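Local atomic coordinates of chain length determinant protein (Shigella flexneri, PDB entry 4E2H), a protein that probably regulates the chain length of lipopolysaccharide O-antigen, acting from the inner membrane into the periplasmic space. Residues L46-I51 and N82-L87. Residues are numbered along the deposited sequence; the frame is centred on the assembly and turned at random.
Sequences LQETLI and NQQLPL
I51 and L87 form the buried half of this small contact. Both side chains leave their backbones pointing at the opposite segment. CG1 of I51 lies 4.4 Å from CD1 of L87, so a single apolar touch carries this side. CG1 of I51 is anti to the backbone N (chi1 -173°), and that places the branch on the side of the loop. The backbones stay well apart, with the CA atoms of I51 and L87 separated by 9.5 Å. No hydrogen bond crosses between the segments, and they bury just 122 Å² together. The contact joins helix 43-65 to the loop between strands 74-78 and 87-92, which are antiparallel neighbours in the four-stranded sheet of the periplasmic domain. L87 opens strand 87-92 and pairs by its backbone with I17 of strand 12-18. On the buried side only the I51 and L87 side chains bridge helix and strand. The outer side is looser and solvent-exposed. There the extended chains of E48 and Q84 cross at about a right angle. Their nearest atoms, E48 OE2 and Q84 OE1, are 4.1 Å apart. As modelled, both are acceptor oxygens, and no hydrogen bond forms. The carboxylate and amide planes are turned 70° from each other. Q84 is poorly ordered, so its amide position is uncertain. Beyond the contact, Q84 packs on N82 of a neighbouring subunit, and P86 on S56 of another neighbouring subunit.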
loop_
_atom_site.group_PDB
_atom_site.type_symbol
_atom_site.label_atom_id
_atom_site.label_comp_id
_atom_site.label_asym_id
_atom_site.label_seq_id
_atom_site.Cartn_x
_atom_site.Cartn_y
_atom_site.Cartn_z
ATOM N N LEU C 46 -9.521 -3.493 6.321
ATOM C CA LEU C 46 -8.895 -4.650 6.962
ATOM C C LEU C 46 -9.775 -5.208 8.103
ATOM O O LEU C 46 -9.711 -6.401 8.461
ATOM C CB LEU C 46 -7.514 -4.264 7.477
ATOM C CG LEU C 46 -6.506 -5.298 7.986
ATOM C CD1 LEU C 46 -5.166 -4.607 8.210
ATOM C CD2 LEU C 46 -6.941 -5.904 9.280
ATOM N N GLN C 47 -10.603 -4.351 8.686
ATOM C CA GLN C 47 -11.632 -4.881 9.561
ATOM C C GLN C 47 -12.482 -5.844 8.715
ATOM O O GLN C 47 -12.565 -7.043 9.016
ATOM C CB GLN C 47 -12.464 -3.763 10.216
ATOM C CG GLN C 47 -11.651 -2.914 11.201
ATOM C CD GLN C 47 -12.433 -1.731 11.791
ATOM O OE1 GLN C 47 -13.161 -1.022 11.089
ATOM N NE2 GLN C 47 -12.267 -1.511 13.090
ATOM N N GLU C 48 -13.083 -5.314 7.648
ATOM C CA GLU C 48 -13.911 -6.082 6.714
ATOM C C GLU C 48 -13.323 -7.446 6.303
ATOM O O GLU C 48 -13.983 -8.476 6.419
ATOM C CB GLU C 48 -14.211 -5.244 5.458
ATOM C CG GLU C 48 -15.437 -4.309 5.586
ATOM C CD GLU C 48 -15.932 -3.761 4.214
ATOM O OE1 GLU C 48 -15.429 -4.227 3.153
ATOM O OE2 GLU C 48 -16.824 -2.868 4.204
ATOM N N THR C 49 -12.095 -7.436 5.799
ATOM C CA THR C 49 -11.414 -8.639 5.327
ATOM C C THR C 49 -11.332 -9.697 6.424
ATOM O O THR C 49 -11.469 -10.896 6.165
ATOM C CB THR C 49 -9.981 -8.294 4.864
ATOM O OG1 THR C 49 -10.031 -7.187 3.952
ATOM C CG2 THR C 49 -9.285 -9.505 4.201
ATOM N N LEU C 50 -11.112 -9.250 7.654
ATOM C CA LEU C 50 -10.983 -10.171 8.772
ATOM C C LEU C 50 -12.322 -10.802 9.133
ATOM O O LEU C 50 -12.451 -12.034 9.218
ATOM C CB LEU C 50 -10.398 -9.461 9.983
ATOM C CG LEU C 50 -8.899 -9.149 9.903
ATOM C CD1 LEU C 50 -8.411 -8.494 11.192
ATOM C CD2 LEU C 50 -8.117 -10.439 9.671
ATOM N N ILE C 51 -13.339 -9.980 9.348
ATOM C CA ILE C 51 -14.608 -10.582 9.718
ATOM C C ILE C 51 -15.157 -11.420 8.570
ATOM O O ILE C 51 -15.735 -12.504 8.801
ATOM C CB ILE C 51 -15.671 -9.572 10.175
ATOM C CG1 ILE C 51 -16.889 -10.325 10.699
ATOM C CG2 ILE C 51 -16.094 -8.678 9.020
ATOM C CD1 ILE C 51 -16.514 -11.296 11.790
ATOM N N ASN C 82 -30.720 -6.293 5.183
ATOM C CA ASN C 82 -30.182 -5.201 4.365
ATOM C C ASN C 82 -28.945 -4.512 4.969
ATOM O O ASN C 82 -28.477 -3.510 4.437
ATOM C CB ASN C 82 -31.278 -4.161 4.024
ATOM C CG ASN C 82 -32.356 -4.709 3.070
ATOM O OD1 ASN C 82 -32.362 -5.895 2.711
ATOM N ND2 ASN C 82 -33.270 -3.835 2.651
ATOM N N GLN C 83 -28.420 -5.026 6.082
ATOM C CA GLN C 83 -27.133 -4.535 6.605
ATOM C C GLN C 83 -26.082 -5.629 6.548
ATOM O O GLN C 83 -26.251 -6.698 7.136
ATOM C CB GLN C 83 -27.246 -4.012 8.045
ATOM N N GLN C 84 -24.989 -5.372 5.849
ATOM C CA GLN C 84 -23.933 -6.366 5.756
ATOM C C GLN C 84 -23.422 -6.687 7.153
ATOM O O GLN C 84 -22.936 -7.790 7.415
ATOM C CB GLN C 84 -22.786 -5.840 4.862
ATOM C CG GLN C 84 -21.644 -6.852 4.593
ATOM C CD GLN C 84 -20.286 -6.183 4.301
ATOM O OE1 GLN C 84 -20.221 -5.129 3.654
ATOM N NE2 GLN C 84 -19.200 -6.795 4.786
ATOM N N LEU C 85 -23.612 -5.738 8.061
ATOM C CA LEU C 85 -22.605 -5.435 9.073
ATOM C C LEU C 85 -22.504 -6.253 10.373
ATOM O O LEU C 85 -21.405 -6.748 10.668
ATOM C CB LEU C 85 -22.601 -3.928 9.364
ATOM N N PRO C 86 -23.603 -6.350 11.173
ATOM C CA PRO C 86 -23.524 -7.287 12.319
ATOM C C PRO C 86 -24.020 -8.657 11.883
ATOM O O PRO C 86 -24.881 -8.772 10.986
ATOM C CB PRO C 86 -24.442 -6.673 13.376
ATOM C CG PRO C 86 -25.457 -5.889 12.565
ATOM C CD PRO C 86 -24.817 -5.518 11.206
ATOM N N LEU C 87 -23.458 -9.696 12.485
ATOM C CA LEU C 87 -23.755 -11.051 12.047
ATOM C C LEU C 87 -24.231 -11.888 13.225
ATOM O O LEU C 87 -23.732 -11.753 14.346
ATOM C CB LEU C 87 -22.529 -11.696 11.404
ATOM C CG LEU C 87 -22.215 -11.477 9.911
ATOM C CD1 LEU C 87 -20.782 -11.969 9.621
ATOM C CD2 LEU C 87 -23.220 -12.178 8.965
#